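Local coordinates for fiber protein (Duck adenovirus 1, PDB 6ITX) that forms the trimeric fibre of an avian adenovirus and, through this C-terminal head domain, probably attaches the virion to a host-cell receptor, at residues 225-230 / 246-251. Numbering follows the deposited sequence.
Sequences GYTRHS and LYVCPC. With SO4 (sulfate ion), chain N.
Arg228 runs alongside Tyr247. Arg228 CB lies 4.1 Å from the backbone O of Leu246. With CG anti to the backbone N (chi1 -160°), the next methylene is laid over one face of the Tyr247 ring, offset toward its rim, in a CH-pi contact of 3.9 Å from Arg228 CG to the Tyr247 ring centroid. Arg228 CD continues along the same ring and reaches the phenol oxygen, Tyr247 OH, at 3.7 Å. A bend at chi3 then carries the guanidinium to a sulfate, where Arg228 NH1 donates a 2.8 Å hydrogen bond to sulfate O2. Residues 226-230 and 246-251 belong to the two strands of an antiparallel beta hairpin in the fibre head, a trimer in which Arg228 NH1 of both neighbouring subunits also binds this sulfate, probably acquired from the crystallisation liquor, so that three guanidinium groups share one anion. Tyr247 meets Tyr226 edge to face: its CD2 sits over the centre of the Tyr226 ring, with the planes at 87°. On the other face of the sheet, Thr227 OG1 touches Val248 CB. Paired backbone hydrogen bonds join Thr227 with Val248 and His229 with Leu246, among them Leu246 N to His229 O at 2.8 Å.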
loop_
_atom_site.group_PDB
_atom_site.type_symbol
_atom_site.label_atom_id
_atom_site.label_comp_id
_atom_site.label_asym_id
_atom_site.label_seq_id
_atom_site.Cartn_x
_atom_site.Cartn_y
_atom_site.Cartn_z
ATOM N N GLY A 225 -9.067 6.474 -13.679
ATOM C CA GLY A 225 -8.797 5.532 -12.615
ATOM C C GLY A 225 -7.366 5.691 -12.138
ATOM O O GLY A 225 -6.460 6.017 -12.915
ATOM N N TYR A 226 -7.163 5.474 -10.842
ATOM C CA TYR A 226 -5.834 5.532 -10.259
ATOM C C TYR A 226 -5.875 4.836 -8.913
ATOM O O TYR A 226 -6.939 4.633 -8.324
ATOM C CB TYR A 226 -5.320 6.971 -10.093
ATOM C CG TYR A 226 -6.152 7.860 -9.189
ATOM C CD1 TYR A 226 -6.269 7.596 -7.819
ATOM C CD2 TYR A 226 -6.811 8.984 -9.696
ATOM C CE1 TYR A 226 -7.042 8.403 -6.987
ATOM C CE2 TYR A 226 -7.579 9.803 -8.874
ATOM C CZ TYR A 226 -7.682 9.509 -7.524
ATOM O OH TYR A 226 -8.439 10.306 -6.708
ATOM N N THR A 227 -4.693 4.488 -8.440
ATOM C CA THR A 227 -4.457 4.076 -7.072
ATOM C C THR A 227 -3.687 5.193 -6.399
ATOM O O THR A 227 -2.952 5.941 -7.058
ATOM C CB THR A 227 -3.660 2.777 -7.020
ATOM O OG1 THR A 227 -2.369 2.976 -7.625
ATOM C CG2 THR A 227 -4.414 1.681 -7.776
ATOM N N ARG A 228 -3.883 5.344 -5.100
ATOM C CA ARG A 228 -3.293 6.467 -4.399
ATOM C C ARG A 228 -2.363 5.966 -3.316
ATOM O O ARG A 228 -2.656 4.979 -2.636
ATOM C CB ARG A 228 -4.350 7.385 -3.791
ATOM C CG ARG A 228 -3.785 8.756 -3.506
ATOM C CD ARG A 228 -4.689 9.601 -2.675
ATOM N NE ARG A 228 -5.005 8.941 -1.420
ATOM C CZ ARG A 228 -5.864 9.440 -0.539
ATOM N NH1 ARG A 228 -6.118 8.795 0.590
ATOM N NH2 ARG A 228 -6.459 10.597 -0.798
ATOM N N HIS A 229 -1.245 6.659 -3.156
ATOM C CA HIS A 229 -0.233 6.267 -2.190
ATOM C C HIS A 229 0.195 7.498 -1.410
ATOM O O HIS A 229 0.647 8.484 -2.000
ATOM C CB HIS A 229 0.939 5.578 -2.892
ATOM C CG HIS A 229 0.528 4.333 -3.633
ATOM N ND1 HIS A 229 -0.101 4.361 -4.868
ATOM C CD2 HIS A 229 0.561 3.031 -3.259
ATOM C CE1 HIS A 229 -0.372 3.129 -5.251
ATOM N NE2 HIS A 229 0.017 2.304 -4.291
ATOM N N SER A 230 -0.002 7.459 -0.091
ATOM C CA SER A 230 0.202 8.629 0.746
ATOM C C SER A 230 1.589 8.620 1.367
ATOM O O SER A 230 2.087 7.573 1.798
ATOM C CB SER A 230 -0.858 8.716 1.837
ATOM O OG SER A 230 -2.064 9.210 1.301
ATOM N N LEU A 246 0.701 10.218 -4.212
ATOM C CA LEU A 246 1.145 9.722 -5.500
ATOM C C LEU A 246 -0.043 9.025 -6.136
ATOM O O LEU A 246 -0.716 8.232 -5.473
ATOM C CB LEU A 246 2.324 8.753 -5.340
ATOM C CG LEU A 246 2.661 7.831 -6.519
ATOM C CD1 LEU A 246 3.106 8.620 -7.743
ATOM C CD2 LEU A 246 3.727 6.881 -6.120
ATOM N N TYR A 247 -0.325 9.345 -7.395
ATOM C CA TYR A 247 -1.445 8.754 -8.120
ATOM C C TYR A 247 -0.873 7.997 -9.305
ATOM O O TYR A 247 -0.238 8.601 -10.179
ATOM C CB TYR A 247 -2.454 9.814 -8.583
ATOM C CG TYR A 247 -3.017 10.625 -7.447
ATOM C CD1 TYR A 247 -2.261 11.619 -6.864
ATOM C CD2 TYR A 247 -4.304 10.390 -6.945
ATOM C CE1 TYR A 247 -2.737 12.357 -5.824
ATOM C CE2 TYR A 247 -4.798 11.134 -5.892
ATOM C CZ TYR A 247 -3.991 12.120 -5.329
ATOM O OH TYR A 247 -4.408 12.912 -4.281
ATOM N N VAL A 248 -1.076 6.682 -9.325
ATOM C CA VAL A 248 -0.524 5.835 -10.369
ATOM C C VAL A 248 -1.637 5.482 -11.332
ATOM O O VAL A 248 -2.737 5.091 -10.919
ATOM C CB VAL A 248 0.119 4.567 -9.795
ATOM C CG1 VAL A 248 0.624 3.700 -10.918
ATOM C CG2 VAL A 248 1.216 4.916 -8.820
ATOM N N CYS A 249 -1.353 5.614 -12.600
ATOM C CA CYS A 249 -2.295 5.304 -13.648
ATOM C C CYS A 249 -1.489 5.009 -14.899
ATOM O O CYS A 249 -0.691 5.858 -15.336
ATOM C CB CYS A 249 -3.253 6.461 -13.905
ATOM S SG CYS A 249 -4.318 6.077 -15.289
ATOM N N PRO A 250 -1.640 3.824 -15.485
ATOM C CA PRO A 250 -0.923 3.532 -16.725
ATOM C C PRO A 250 -1.316 4.495 -17.840
ATOM O O PRO A 250 -2.373 5.128 -17.816
ATOM C CB PRO A 250 -1.335 2.089 -17.030
ATOM C CG PRO A 250 -1.522 1.510 -15.665
ATOM C CD PRO A 250 -2.231 2.609 -14.908
ATOM N N CYS A 251 -0.424 4.624 -18.817
ATOM C CA CYS A 251 -0.605 5.609 -19.872
ATOM C C CYS A 251 -0.072 5.083 -21.196
ATOM O O CYS A 251 0.722 4.133 -21.255
ATOM C CB CYS A 251 0.118 6.905 -19.542
ATOM S SG CYS A 251 1.869 6.544 -19.360
HETATM S S SO4 N . -7.163 10.892 3.930
HETATM O O1 SO4 N . -6.683 10.773 5.328
HETATM O O2 SO4 N . -6.622 9.782 3.134
HETATM O O3 SO4 N . -8.628 10.817 3.917
HETATM O O4 SO4 N . -6.676 12.131 3.295
#